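Local coordinates for protein anti-sigma-I factor RsgI3 (Clostridium thermocellum, PDB 6QE7) that binds pectin through a pair of PA14 domains, probably sensing plant cell-wall polysaccharide outside the cell to release the sigma factor SigI3 it holds inactive, at residues T51-P56 with K104-M109; Y58-T63 with S126-K131; V196-K201 with I256-C261; T207-F212 with S243-L248. One frame throughout, in Å; residues are numbered along the deposited sequence.

Interaction 1. Residues T51-P56 with K104-M109; sequences TGKVEP and KYDIKM
The Y105 ring is met at its edge, close to the ring plane, by P56, whose CD lies 3.8 Å from CD2 of Y105; the two side chains cross at about a right angle. Further along the same face of the sheet, CG1 of V54 reaches CD1 of I107 at 4.0 Å, and both residues are buried, with W124 packing on V54 and L122 on I107. The backbones pair antiparallel around this apolar row. The bond from Y105 N to V54 O is nearly straight (176°), whereas I107 N meets G52 O from above the carbonyl plane, a skew that fits the corner the chain turns at G52.

Two salt bridges flank the backbone pairing. K53 and D106 run side by side, and NZ of K53 bonds OD1 of D106 at 2.9 Å. The second bridge joins K104 NZ to E55 OE1 at 2.6 Å; the E55 chain is extended, with CG anti to its backbone N (chi1 165°), which carries the carboxylate out to the lysine. K104 also makes a cation-pi contact with Y140. On the face of T51 and K108, CG2 of T51 rests on CG of K108. Since strand 53-54 pairs with both 105-113 and 139-141, the arrangement is an antiparallel sheet of the first PA14 domain, a beta-sandwich fold, with its apolar side turned toward strand 119-125.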
loop_
_atom_site.group_PDB
_atom_site.type_symbol
_atom_site.label_atom_id
_atom_site.label_comp_id
_atom_site.label_asym_id
_atom_site.label_seq_id
_atom_site.Cartn_x
_atom_site.Cartn_y
_atom_site.Cartn_z
ATOM N N THR A 51 3.756 17.155 0.642
ATOM C CA THR A 51 4.820 17.650 -0.261
ATOM C C THR A 51 4.555 19.084 -0.739
ATOM O O THR A 51 3.405 19.510 -0.855
ATOM C CB THR A 51 4.971 16.759 -1.473
ATOM O OG1 THR A 51 3.764 16.889 -2.211
ATOM C CG2 THR A 51 5.324 15.323 -1.115
ATOM N N GLY A 52 5.629 19.853 -0.866
ATOM C CA GLY A 52 5.624 21.177 -1.484
ATOM C C GLY A 52 6.998 21.770 -1.360
ATOM O O GLY A 52 8.007 20.989 -1.505
ATOM N N LYS A 53 7.019 23.047 -1.005
ATOM C CA LYS A 53 8.264 23.842 -0.840
ATOM C C LYS A 53 8.121 24.640 0.429
ATOM O O LYS A 53 6.975 25.099 0.750
ATOM C CB LYS A 53 8.467 24.705 -2.086
ATOM C CG LYS A 53 8.783 23.901 -3.334
ATOM C CD LYS A 53 8.657 24.742 -4.579
ATOM C CE LYS A 53 9.166 24.100 -5.844
ATOM N NZ LYS A 53 10.379 23.297 -5.583
ATOM N N VAL A 54 9.195 24.719 1.185
ATOM C CA VAL A 54 9.311 25.586 2.375
ATOM C C VAL A 54 10.261 26.744 1.997
ATOM O O VAL A 54 11.151 26.506 1.121
ATOM C CB VAL A 54 9.756 24.797 3.603
ATOM C CG1 VAL A 54 11.126 24.151 3.425
ATOM C CG2 VAL A 54 9.750 25.630 4.859
ATOM N N GLU A 55 10.000 27.956 2.540
ATOM C CA GLU A 55 10.770 29.215 2.268
ATOM C C GLU A 55 11.229 29.827 3.578
ATOM O O GLU A 55 10.462 30.434 4.314
ATOM C CB GLU A 55 9.972 30.197 1.445
ATOM C CG GLU A 55 10.541 31.606 1.443
ATOM C CD GLU A 55 9.965 32.459 0.328
ATOM O OE1 GLU A 55 9.369 31.861 -0.616
ATOM O OE2 GLU A 55 10.106 33.715 0.399
ATOM N N PRO A 56 12.483 29.607 3.999
ATOM C CA PRO A 56 12.922 30.199 5.245
ATOM C C PRO A 56 12.928 31.742 5.122
ATOM O O PRO A 56 12.980 32.301 4.004
ATOM C CB PRO A 56 14.336 29.635 5.437
ATOM C CG PRO A 56 14.772 29.343 4.027
ATOM C CD PRO A 56 13.551 28.885 3.282
ATOM N N LYS A 104 12.962 28.853 -2.114
ATOM C CA LYS A 104 11.963 27.753 -1.948
ATOM C C LYS A 104 12.642 26.367 -2.101
ATOM O O LYS A 104 13.185 26.060 -3.188
ATOM C CB LYS A 104 10.873 27.881 -3.005
ATOM C CG LYS A 104 9.817 28.971 -2.759
ATOM C CD LYS A 104 8.827 29.050 -3.904
ATOM C CE LYS A 104 7.903 30.248 -3.896
ATOM N NZ LYS A 104 8.371 31.313 -2.971
ATOM N N TYR A 105 12.591 25.558 -1.050
ATOM C CA TYR A 105 13.257 24.230 -0.983
ATOM C C TYR A 105 12.168 23.142 -1.009
ATOM O O TYR A 105 11.136 23.304 -0.299
ATOM C CB TYR A 105 14.154 24.180 0.257
ATOM C CG TYR A 105 15.333 25.129 0.281
ATOM C CD1 TYR A 105 16.525 24.861 -0.389
ATOM C CD2 TYR A 105 15.279 26.303 1.010
ATOM C CE1 TYR A 105 17.610 25.738 -0.349
ATOM C CE2 TYR A 105 16.350 27.174 1.067
ATOM C CZ TYR A 105 17.532 26.918 0.381
ATOM O OH TYR A 105 18.592 27.818 0.513
ATOM N N ASP A 106 12.355 22.054 -1.761
ATOM C CA ASP A 106 11.497 20.830 -1.637
ATOM C C ASP A 106 11.426 20.392 -0.167
ATOM O O ASP A 106 12.382 20.493 0.583
ATOM C CB ASP A 106 11.964 19.660 -2.492
ATOM C CG ASP A 106 11.813 19.934 -3.966
ATOM O OD1 ASP A 106 11.029 20.820 -4.318
ATOM O OD2 ASP A 106 12.478 19.259 -4.748
ATOM N N ILE A 107 10.226 20.096 0.278
ATOM C CA ILE A 107 9.973 19.456 1.576
ATOM C C ILE A 107 8.981 18.294 1.353
ATOM O O ILE A 107 8.127 18.339 0.473
ATOM C CB ILE A 107 9.544 20.499 2.604
ATOM C CG1 ILE A 107 9.452 19.855 3.979
ATOM C CG2 ILE A 107 8.223 21.137 2.192
ATOM C CD1 ILE A 107 9.583 20.820 5.124
ATOM N N LYS A 108 9.280 17.162 1.983
ATOM C CA LYS A 108 8.399 16.007 1.972
ATOM C C LYS A 108 8.444 15.419 3.364
ATOM O O LYS A 108 9.523 15.186 3.897
ATOM C CB LYS A 108 8.849 14.981 0.938
ATOM C CG LYS A 108 8.120 13.642 1.092
ATOM C CD LYS A 108 8.355 12.753 -0.100
ATOM C CE LYS A 108 9.846 12.475 -0.347
ATOM N NZ LYS A 108 10.006 11.498 -1.449
ATOM N N MET A 109 7.272 15.274 3.954
ATOM C CA MET A 109 7.137 14.644 5.246
ATOM C C MET A 109 6.163 13.491 5.069
ATOM O O MET A 109 5.044 13.730 4.628
ATOM C CB MET A 109 6.649 15.649 6.286
ATOM C CG MET A 109 6.363 14.993 7.585
ATOM S SD MET A 109 6.168 16.256 8.912
ATOM C CE MET A 109 5.563 15.265 10.279
HETATM O O HOH W 1 8.372 19.496 -3.900
#

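Interaction 2. Residues Y58-T63 with S126-K131; sequences YSETYT and SKSQQK
An ST motif shapes the loop between strands 119-125 and 132-133 of the first PA14 domain, and the start of strand 60-69 grips it through E60. Within the loop, S126 OG accepts from Q129 N, three residues on. The same hydroxyl donates to E60 OE1, which it meets from above the carboxylate plane, 48° out of it. S128 supplies two more bonds: its N reaches E60 OE1 at 2.9 Å and nearly straight (171°), and its OG reaches E60 OE2 at 2.5 Å. Both use the syn lone pairs, so one residue occupies the two oxygens from the side between them. E60 is extended beyond CG, with CG anti to the carbonyl carbon (chi1 -49°), and this directs the carboxylate at the loop.

Two tyrosines receive serine methylenes on their faces. CB of S128 sits over the centre of the Y58 ring, 3.7 Å from its centroid. CB of S126 lies over Y62, 4.1 Å from that centroid and offset toward the rim. Y62 OH takes a bond from Y58 N at 3.1 Å, and a water links this hydroxyl to Q129 OE1, which also accepts from R57.

With three direct donors on one carboxylate, a negative charge on E60 would probably be stabilised; K127 NZ, joined to OE2 through another water, would favour it further.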
loop_
_atom_site.group_PDB
_atom_site.type_symbol
_atom_site.label_atom_id
_atom_site.label_comp_id
_atom_site.label_asym_id
_atom_site.label_seq_id
_atom_site.Cartn_x
_atom_site.Cartn_y
_atom_site.Cartn_z
ATOM N N TYR A 58 15.201 33.640 6.959
ATOM C CA TYR A 58 16.613 33.992 7.257
ATOM C C TYR A 58 17.619 33.034 6.584
ATOM O O TYR A 58 17.281 31.848 6.374
ATOM C CB TYR A 58 16.761 33.956 8.763
ATOM C CG TYR A 58 15.671 34.671 9.526
ATOM C CD1 TYR A 58 15.460 36.039 9.415
ATOM C CD2 TYR A 58 14.863 33.969 10.406
ATOM C CE1 TYR A 58 14.464 36.676 10.143
ATOM C CE2 TYR A 58 13.894 34.597 11.168
ATOM C CZ TYR A 58 13.692 35.959 11.033
ATOM O OH TYR A 58 12.699 36.518 11.786
ATOM N N SER A 59 18.815 33.511 6.179
ATOM C CA SER A 59 19.948 32.641 5.722
ATOM C C SER A 59 20.669 32.139 6.983
ATOM O O SER A 59 21.477 32.897 7.537
ATOM C CB SER A 59 20.903 33.339 4.812
ATOM O OG SER A 59 20.257 33.700 3.604
ATOM N N GLU A 60 20.336 30.948 7.487
ATOM C CA GLU A 60 20.823 30.470 8.816
ATOM C C GLU A 60 20.841 28.938 8.895
ATOM O O GLU A 60 20.373 28.261 7.954
ATOM C CB GLU A 60 19.971 30.989 9.983
ATOM C CG GLU A 60 19.732 32.475 9.899
ATOM C CD GLU A 60 19.171 33.153 11.126
ATOM O OE1 GLU A 60 18.773 32.487 12.149
ATOM O OE2 GLU A 60 19.193 34.385 11.074
ATOM N N THR A 61 21.339 28.448 10.018
ATOM C CA THR A 61 21.258 27.031 10.404
ATOM C C THR A 61 19.835 26.780 10.932
ATOM O O THR A 61 19.537 27.035 12.157
ATOM C CB THR A 61 22.454 26.658 11.297
ATOM O OG1 THR A 61 23.627 26.796 10.472
ATOM C CG2 THR A 61 22.355 25.241 11.827
ATOM N N TYR A 62 18.999 26.163 10.101
ATOM C CA TYR A 62 17.655 25.777 10.591
ATOM C C TYR A 62 17.741 24.429 11.269
ATOM O O TYR A 62 18.499 23.545 10.843
ATOM C CB TYR A 62 16.624 25.805 9.474
ATOM C CG TYR A 62 16.111 27.183 9.163
ATOM C CD1 TYR A 62 16.733 27.985 8.214
ATOM C CD2 TYR A 62 15.010 27.689 9.845
ATOM C CE1 TYR A 62 16.244 29.247 7.927
ATOM C CE2 TYR A 62 14.543 28.962 9.601
ATOM C CZ TYR A 62 15.141 29.728 8.618
ATOM O OH TYR A 62 14.654 30.970 8.361
ATOM N N THR A 63 16.981 24.290 12.342
ATOM C CA THR A 63 16.588 23.001 12.942
ATOM C C THR A 63 15.143 22.751 12.493
ATOM O O THR A 63 14.314 23.670 12.672
ATOM C CB THR A 63 16.823 23.008 14.456
ATOM O OG1 THR A 63 18.188 23.373 14.681
ATOM C CG2 THR A 63 16.477 21.690 15.142
ATOM N N SER A 126 15.807 28.676 14.342
ATOM C CA SER A 126 17.162 29.170 13.948
ATOM C C SER A 126 17.617 30.295 14.893
ATOM O O SER A 126 16.937 30.525 15.966
ATOM C CB SER A 126 17.239 29.605 12.479
ATOM O OG SER A 126 16.292 30.573 12.137
ATOM N N LYS A 127 18.730 30.946 14.555
ATOM C CA LYS A 127 19.295 31.977 15.440
ATOM C C LYS A 127 18.160 32.973 15.698
ATOM O O LYS A 127 17.817 33.120 16.848
ATOM C CB LYS A 127 20.515 32.613 14.795
ATOM C CG LYS A 127 21.357 33.353 15.815
ATOM C CD LYS A 127 22.702 33.773 15.276
ATOM C CE LYS A 127 22.593 34.593 14.010
ATOM N NZ LYS A 127 23.812 34.425 13.199
ATOM N N SER A 128 17.595 33.548 14.626
ATOM C CA SER A 128 16.478 34.539 14.567
ATOM C C SER A 128 15.044 33.935 14.521
ATOM O O SER A 128 14.073 34.680 14.785
ATOM C CB SER A 128 16.661 35.410 13.366
ATOM O OG SER A 128 18.014 35.452 13.027
ATOM N N GLN A 129 14.837 32.668 14.166
ATOM C CA GLN A 129 13.458 32.092 14.163
ATOM C C GLN A 129 13.203 31.366 15.469
ATOM O O GLN A 129 13.753 30.268 15.716
ATOM C CB GLN A 129 13.226 31.171 12.990
ATOM C CG GLN A 129 11.837 30.577 13.021
ATOM C CD GLN A 129 10.816 31.635 12.736
ATOM O OE1 GLN A 129 10.797 32.230 11.661
ATOM N NE2 GLN A 129 9.966 31.864 13.722
ATOM N N GLN A 130 12.355 31.958 16.280
ATOM C CA GLN A 130 11.860 31.318 17.497
ATOM C C GLN A 130 11.110 30.062 17.076
ATOM O O GLN A 130 10.452 30.065 16.024
ATOM C CB GLN A 130 10.960 32.255 18.289
ATOM C CG GLN A 130 10.613 31.725 19.680
ATOM C CD GLN A 130 9.550 32.604 20.300
ATOM O OE1 GLN A 130 8.980 33.468 19.635
ATOM N NE2 GLN A 130 9.265 32.385 21.573
ATOM N N LYS A 131 11.252 29.034 17.890
ATOM C CA LYS A 131 10.761 27.708 17.525
ATOM C C LYS A 131 9.268 27.875 17.338
ATOM O O LYS A 131 8.647 28.269 18.307
ATOM C CB LYS A 131 11.067 26.703 18.625
ATOM C CG LYS A 131 10.793 25.269 18.229
ATOM C CD LYS A 131 10.837 24.340 19.406
ATOM C CE LYS A 131 10.678 22.885 19.026
ATOM N NZ LYS A 131 10.889 21.986 20.192
HETATM O O HOH W 2 22.196 35.357 11.009
HETATM O O HOH W 3 12.048 31.085 9.009
#

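Interaction 3. Residues V196-K201 with I256-C261; sequences VRWVGK and IKVEYC
R197 and E259 form a salt bridge as neighbours in a non-hydrogen-bonded pair. OE2 of E259 accepts from NE of R197 at 2.8 Å on its anti lone pair and sits close to the guanidinium plane; NH2 adds a weak bond to the same oxygen. The guanidinium and carboxylate planes stand 64° apart, so this is not a flat two-oxygen pairing. The bend of R197 at chi3 (-51°) turns NE toward the glutamate, and its CD packs on CD of K257 at 3.8 Å.

On the opposite face of the sheet, with V196, V258 and Y260, lies W198. At the edge of the indole, near its plane, are V258 O and CB of Y260, the latter 3.8 Å from CZ3 of W198; CG1 of V258 touches CE3 of W198 at 3.7 Å. V196 CG1 of the same strand rests over one face of the indole, 3.6 Å above its plane.

Six backbone hydrogen bonds join the strands, which run antiparallel at 173° with their axes 4.7 Å apart. This is a regular central pairing of the sheet of the second PA14 domain, its buried face closed by strand 268-274 of the other sheet of the beta-sandwich. At G200 the absent side chain lets I256 CG2 approach the backbone, 3.4 Å from C of G200.

Further out, R197 NH1 is held by E157 in a second salt bridge and by the hydroxyl of Y159, so the guanidinium is fixed from both neighbouring strands. W198 NE1 donates to D173, K257 makes a cation-pi contact with W223, and L271 packs on I256 and V258.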
loop_
_atom_site.group_PDB
_atom_site.type_symbol
_atom_site.label_atom_id
_atom_site.label_comp_id
_atom_site.label_asym_id
_atom_site.label_seq_id
_atom_site.Cartn_x
_atom_site.Cartn_y
_atom_site.Cartn_z
ATOM N N VAL A 196 -2.843 -19.531 -16.330
ATOM C CA VAL A 196 -3.150 -18.126 -15.934
ATOM C C VAL A 196 -2.124 -17.690 -14.886
ATOM O O VAL A 196 -1.745 -18.529 -14.078
ATOM C CB VAL A 196 -4.569 -17.998 -15.348
ATOM C CG1 VAL A 196 -5.046 -16.562 -15.331
ATOM C CG2 VAL A 196 -5.550 -18.882 -16.098
ATOM N N ARG A 197 -1.705 -16.431 -14.951
ATOM C CA ARG A 197 -0.905 -15.759 -13.891
ATOM C C ARG A 197 -1.675 -14.510 -13.433
ATOM O O ARG A 197 -2.030 -13.721 -14.268
ATOM C CB ARG A 197 0.488 -15.333 -14.347
ATOM C CG ARG A 197 1.199 -14.530 -13.266
ATOM C CD ARG A 197 2.621 -14.133 -13.577
ATOM N NE ARG A 197 3.429 -15.267 -14.021
ATOM C CZ ARG A 197 3.742 -15.480 -15.288
ATOM N NH1 ARG A 197 3.318 -14.660 -16.233
ATOM N NH2 ARG A 197 4.509 -16.490 -15.597
ATOM N N TRP A 198 -2.016 -14.456 -12.154
ATOM C CA TRP A 198 -2.534 -13.293 -11.411
ATOM C C TRP A 198 -1.374 -12.705 -10.616
ATOM O O TRP A 198 -0.692 -13.452 -9.907
ATOM C CB TRP A 198 -3.650 -13.717 -10.471
ATOM C CG TRP A 198 -4.884 -14.236 -11.159
ATOM C CD1 TRP A 198 -5.942 -13.492 -11.614
ATOM C CD2 TRP A 198 -5.244 -15.617 -11.368
ATOM N NE1 TRP A 198 -6.897 -14.319 -12.161
ATOM C CE2 TRP A 198 -6.495 -15.626 -12.018
ATOM C CE3 TRP A 198 -4.609 -16.840 -11.126
ATOM C CZ2 TRP A 198 -7.118 -16.816 -12.405
ATOM C CZ3 TRP A 198 -5.208 -18.007 -11.533
ATOM C CH2 TRP A 198 -6.464 -17.997 -12.120
ATOM N N VAL A 199 -1.148 -11.419 -10.802
ATOM C CA VAL A 199 -0.182 -10.628 -10.004
ATOM C C VAL A 199 -0.905 -9.435 -9.408
ATOM O O VAL A 199 -1.732 -8.845 -10.119
ATOM C CB VAL A 199 0.979 -10.162 -10.896
ATOM C CG1 VAL A 199 1.970 -9.293 -10.082
ATOM C CG2 VAL A 199 1.689 -11.368 -11.458
ATOM N N GLY A 200 -0.463 -9.021 -8.220
ATOM C CA GLY A 200 -0.823 -7.739 -7.639
ATOM C C GLY A 200 -0.425 -7.647 -6.184
ATOM O O GLY A 200 0.690 -8.031 -5.843
ATOM N N LYS A 201 -1.344 -7.092 -5.412
ATOM C CA LYS A 201 -1.193 -6.780 -4.003
ATOM C C LYS A 201 -2.437 -7.277 -3.301
ATOM O O LYS A 201 -3.538 -7.221 -3.898
ATOM C CB LYS A 201 -1.086 -5.273 -3.678
ATOM C CG LYS A 201 -0.093 -4.445 -4.456
ATOM C CD LYS A 201 1.325 -4.682 -4.041
ATOM C CE LYS A 201 2.335 -3.822 -4.765
ATOM N NZ LYS A 201 3.596 -3.811 -3.976
ATOM N N ILE A 256 1.354 -10.429 -4.326
ATOM C CA ILE A 256 0.699 -11.741 -4.488
ATOM C C ILE A 256 0.923 -12.153 -5.955
ATOM O O ILE A 256 0.734 -11.309 -6.838
ATOM C CB ILE A 256 -0.791 -11.713 -4.090
ATOM C CG1 ILE A 256 -1.445 -13.080 -4.372
ATOM C CG2 ILE A 256 -1.560 -10.585 -4.781
ATOM C CD1 ILE A 256 -2.867 -13.285 -3.871
ATOM N N LYS A 257 1.301 -13.406 -6.160
ATOM C CA LYS A 257 1.334 -14.089 -7.478
ATOM C C LYS A 257 0.645 -15.430 -7.296
ATOM O O LYS A 257 0.903 -16.142 -6.269
ATOM C CB LYS A 257 2.755 -14.171 -8.028
ATOM C CG LYS A 257 2.835 -14.775 -9.439
ATOM C CD LYS A 257 4.185 -14.515 -10.157
ATOM C CE LYS A 257 5.348 -15.081 -9.375
ATOM N NZ LYS A 257 6.631 -14.981 -10.125
ATOM N N VAL A 258 -0.273 -15.715 -8.217
ATOM C CA VAL A 258 -0.970 -17.007 -8.327
ATOM C C VAL A 258 -0.818 -17.467 -9.787
ATOM O O VAL A 258 -1.088 -16.666 -10.743
ATOM C CB VAL A 258 -2.454 -16.948 -7.882
ATOM C CG1 VAL A 258 -3.170 -18.302 -8.021
ATOM C CG2 VAL A 258 -2.583 -16.527 -6.442
ATOM N N GLU A 259 -0.413 -18.728 -9.940
ATOM C CA GLU A 259 -0.291 -19.425 -11.258
ATOM C C GLU A 259 -1.174 -20.697 -11.227
ATOM O O GLU A 259 -1.209 -21.444 -10.214
ATOM C CB GLU A 259 1.176 -19.686 -11.632
ATOM C CG GLU A 259 1.996 -18.462 -12.038
ATOM C CD GLU A 259 3.507 -18.632 -12.267
ATOM O OE1 GLU A 259 4.062 -19.692 -11.915
ATOM O OE2 GLU A 259 4.134 -17.665 -12.714
ATOM N N TYR A 260 -1.881 -20.915 -12.330
ATOM C CA TYR A 260 -2.832 -22.033 -12.536
ATOM C C TYR A 260 -2.539 -22.659 -13.905
ATOM O O TYR A 260 -2.418 -21.957 -14.903
ATOM C CB TYR A 260 -4.289 -21.552 -12.532
ATOM C CG TYR A 260 -5.290 -22.640 -12.826
ATOM C CD1 TYR A 260 -5.383 -23.718 -11.967
ATOM C CD2 TYR A 260 -6.097 -22.655 -13.945
ATOM C CE1 TYR A 260 -6.266 -24.754 -12.188
ATOM C CE2 TYR A 260 -6.937 -23.734 -14.227
ATOM C CZ TYR A 260 -7.040 -24.785 -13.337
ATOM O OH TYR A 260 -7.873 -25.873 -13.502
ATOM N N CYS A 261 -2.515 -23.971 -13.963
ATOM C CA CYS A 261 -2.502 -24.669 -15.255
ATOM C C CYS A 261 -3.600 -25.745 -15.235
ATOM O O CYS A 261 -3.855 -26.402 -14.267
ATOM C CB CYS A 261 -1.101 -25.133 -15.599
ATOM S SG CYS A 261 -0.455 -26.453 -14.542
#

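Interaction 4. Residues T207-F212 with S243-L248; sequences TEEYTF and SGKIEL
T207-F212 and S243-L248 pair at the start of strand 208-216 and the end of strand 240-248, in the five-stranded antiparallel sheet of the second PA14 domain, a beta-sandwich. The backbone supplies six hydrogen bonds, in reciprocal pairs between E208 and L248, Y210 and I246, and F212 and G244. The shortest, from Y210 N to I246 O, is 2.7 Å. The N-to-C directions of the short strand segments are 148° apart, 32° from exactly antiparallel, which fits a twisted pairing, and CA of T207 still approaches O of L248 at 3.4 Å beyond the last pair.

Apolar contacts gather on the face of F212, I246 and L248, where I224 of the other sheet packs against all three. CE1 of F212 meets CG2 of I246 at 3.8 Å and CD1 of L248 at 4.0 Å, both at the ring edge and near its plane. L248 and F212 approach from opposite directions, and CD1 of L248 also touches CB of Y210. The Y210 ring meets W273, while its hydroxyl bonds to Y206.

Polar side chains occupy the reverse face, and their contacts across the pair are van der Waals ones, without a hydrogen bond or salt bridge between them. A chi1 of -177° swings CG of E209 away from the backbone N, and the extended chain lays its carboxylate across the aliphatic part of K245; OE1 of E209 stays 5.3 Å from NZ of K245. Nearby, CG2 of T211 rests against CB of S243 at 3.8 Å.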
loop_
_atom_site.group_PDB
_atom_site.type_symbol
_atom_site.label_atom_id
_atom_site.label_comp_id
_atom_site.label_asym_id
_atom_site.label_seq_id
_atom_site.Cartn_x
_atom_site.Cartn_y
_atom_site.Cartn_z
ATOM N N THR A 207 -3.542 -8.716 11.889
ATOM C CA THR A 207 -2.115 -9.019 12.103
ATOM C C THR A 207 -2.068 -10.414 12.735
ATOM O O THR A 207 -2.533 -10.528 13.851
ATOM C CB THR A 207 -1.454 -7.894 12.924
ATOM O OG1 THR A 207 -1.511 -6.752 12.101
ATOM C CG2 THR A 207 0.007 -8.090 13.252
ATOM N N GLU A 208 -1.551 -11.438 12.040
ATOM C CA GLU A 208 -1.404 -12.830 12.546
ATOM C C GLU A 208 -1.054 -13.808 11.410
ATOM O O GLU A 208 -0.783 -13.364 10.236
ATOM C CB GLU A 208 -2.699 -13.349 13.173
ATOM C CG GLU A 208 -3.927 -13.191 12.324
ATOM C CD GLU A 208 -5.209 -13.377 13.160
ATOM O OE1 GLU A 208 -5.178 -13.027 14.343
ATOM O OE2 GLU A 208 -6.253 -13.759 12.594
ATOM N N GLU A 209 -1.060 -15.094 11.729
ATOM C CA GLU A 209 -0.607 -16.096 10.754
ATOM C C GLU A 209 -1.811 -16.361 9.861
ATOM O O GLU A 209 -2.864 -16.724 10.375
ATOM C CB GLU A 209 -0.005 -17.340 11.409
ATOM C CG GLU A 209 0.513 -18.316 10.369
ATOM C CD GLU A 209 1.260 -19.530 10.909
ATOM O OE1 GLU A 209 0.713 -20.352 11.713
ATOM O OE2 GLU A 209 2.401 -19.685 10.469
ATOM N N TYR A 210 -1.671 -16.089 8.566
ATOM C CA TYR A 210 -2.752 -16.422 7.628
ATOM C C TYR A 210 -2.461 -17.792 7.056
ATOM O O TYR A 210 -1.253 -18.208 6.943
ATOM C CB TYR A 210 -2.903 -15.323 6.562
ATOM C CG TYR A 210 -3.829 -14.219 6.976
ATOM C CD1 TYR A 210 -3.474 -13.284 7.951
ATOM C CD2 TYR A 210 -5.089 -14.144 6.455
ATOM C CE1 TYR A 210 -4.372 -12.328 8.402
ATOM C CE2 TYR A 210 -5.970 -13.166 6.853
ATOM C CZ TYR A 210 -5.623 -12.258 7.839
ATOM O OH TYR A 210 -6.538 -11.297 8.209
ATOM N N THR A 211 -3.514 -18.392 6.544
ATOM C CA THR A 211 -3.459 -19.622 5.734
ATOM C C THR A 211 -4.171 -19.318 4.436
ATOM O O THR A 211 -5.332 -18.862 4.480
ATOM C CB THR A 211 -4.117 -20.828 6.412
ATOM O OG1 THR A 211 -3.501 -21.009 7.673
ATOM C CG2 THR A 211 -3.960 -22.121 5.633
ATOM N N PHE A 212 -3.473 -19.499 3.332
ATOM C CA PHE A 212 -4.111 -19.414 1.994
ATOM C C PHE A 212 -4.408 -20.843 1.584
ATOM O O PHE A 212 -3.671 -21.755 1.967
ATOM C CB PHE A 212 -3.265 -18.636 0.986
ATOM C CG PHE A 212 -3.154 -17.184 1.364
ATOM C CD1 PHE A 212 -2.246 -16.789 2.332
ATOM C CD2 PHE A 212 -4.004 -16.241 0.826
ATOM C CE1 PHE A 212 -2.210 -15.473 2.775
ATOM C CE2 PHE A 212 -3.932 -14.925 1.237
ATOM C CZ PHE A 212 -3.036 -14.546 2.218
ATOM N N SER A 243 -2.821 -25.850 0.962
ATOM C CA SER A 243 -2.738 -24.734 1.927
ATOM C C SER A 243 -1.282 -24.431 2.234
ATOM O O SER A 243 -0.355 -25.295 2.023
ATOM C CB SER A 243 -3.581 -24.950 3.143
ATOM O OG SER A 243 -2.956 -25.791 4.092
ATOM N N GLY A 244 -1.067 -23.193 2.636
ATOM C CA GLY A 244 0.252 -22.747 3.094
ATOM C C GLY A 244 0.074 -21.531 3.965
ATOM O O GLY A 244 -0.991 -20.910 3.873
ATOM N N LYS A 245 1.042 -21.249 4.824
ATOM C CA LYS A 245 0.891 -20.268 5.918
ATOM C C LYS A 245 1.834 -19.118 5.707
ATOM O O LYS A 245 2.918 -19.358 5.159
ATOM C CB LYS A 245 1.241 -20.937 7.248
ATOM C CG LYS A 245 0.205 -21.941 7.719
ATOM C CD LYS A 245 0.734 -22.833 8.812
ATOM C CE LYS A 245 -0.344 -23.397 9.711
ATOM N NZ LYS A 245 -0.991 -24.601 9.132
ATOM N N ILE A 246 1.460 -17.920 6.154
ATOM C CA ILE A 246 2.423 -16.792 6.231
ATOM C C ILE A 246 1.916 -15.817 7.304
ATOM O O ILE A 246 0.725 -15.645 7.383
ATOM C CB ILE A 246 2.603 -16.113 4.871
ATOM C CG1 ILE A 246 3.666 -15.000 4.931
ATOM C CG2 ILE A 246 1.267 -15.615 4.353
ATOM C CD1 ILE A 246 4.276 -14.642 3.599
ATOM N N GLU A 247 2.819 -15.224 8.076
ATOM C CA GLU A 247 2.538 -14.128 9.046
ATOM C C GLU A 247 2.423 -12.821 8.268
ATOM O O GLU A 247 3.335 -12.515 7.512
ATOM C CB GLU A 247 3.641 -14.070 10.114
ATOM C CG GLU A 247 3.246 -14.817 11.374
ATOM C CD GLU A 247 4.345 -15.331 12.268
ATOM O OE1 GLU A 247 5.442 -14.792 12.212
ATOM O OE2 GLU A 247 4.068 -16.247 13.068
ATOM N N LEU A 248 1.318 -12.110 8.398
ATOM C CA LEU A 248 1.128 -10.816 7.723
ATOM C C LEU A 248 0.633 -9.791 8.732
ATOM O O LEU A 248 0.009 -10.138 9.741
ATOM C CB LEU A 248 0.135 -10.956 6.585
ATOM C CG LEU A 248 0.494 -12.015 5.554
ATOM C CD1 LEU A 248 -0.695 -12.303 4.661
ATOM C CD2 LEU A 248 1.726 -11.618 4.719
#

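Overall arrangement
The contacts fall in two groups, one per PA14 domain. Interactions 1 and 2 belong to the first; their centres are 15 Å apart, their segments alternate along the chain, and they touch where P56 packs on Y62, joining one sheet of that domain to the other. Interactions 3 and 4 belong to the second, 17 Å apart between centres; interaction 4 is nested inside the loop closed by interaction 3, and each lies in a different sheet. Interactions 1 and 3 involve comparable strand pairings, yet their centres are about 41 Å apart on opposite sides of the chain's centre, so the two modules of the pectin-binding dyad are each built around their own pair of sheets.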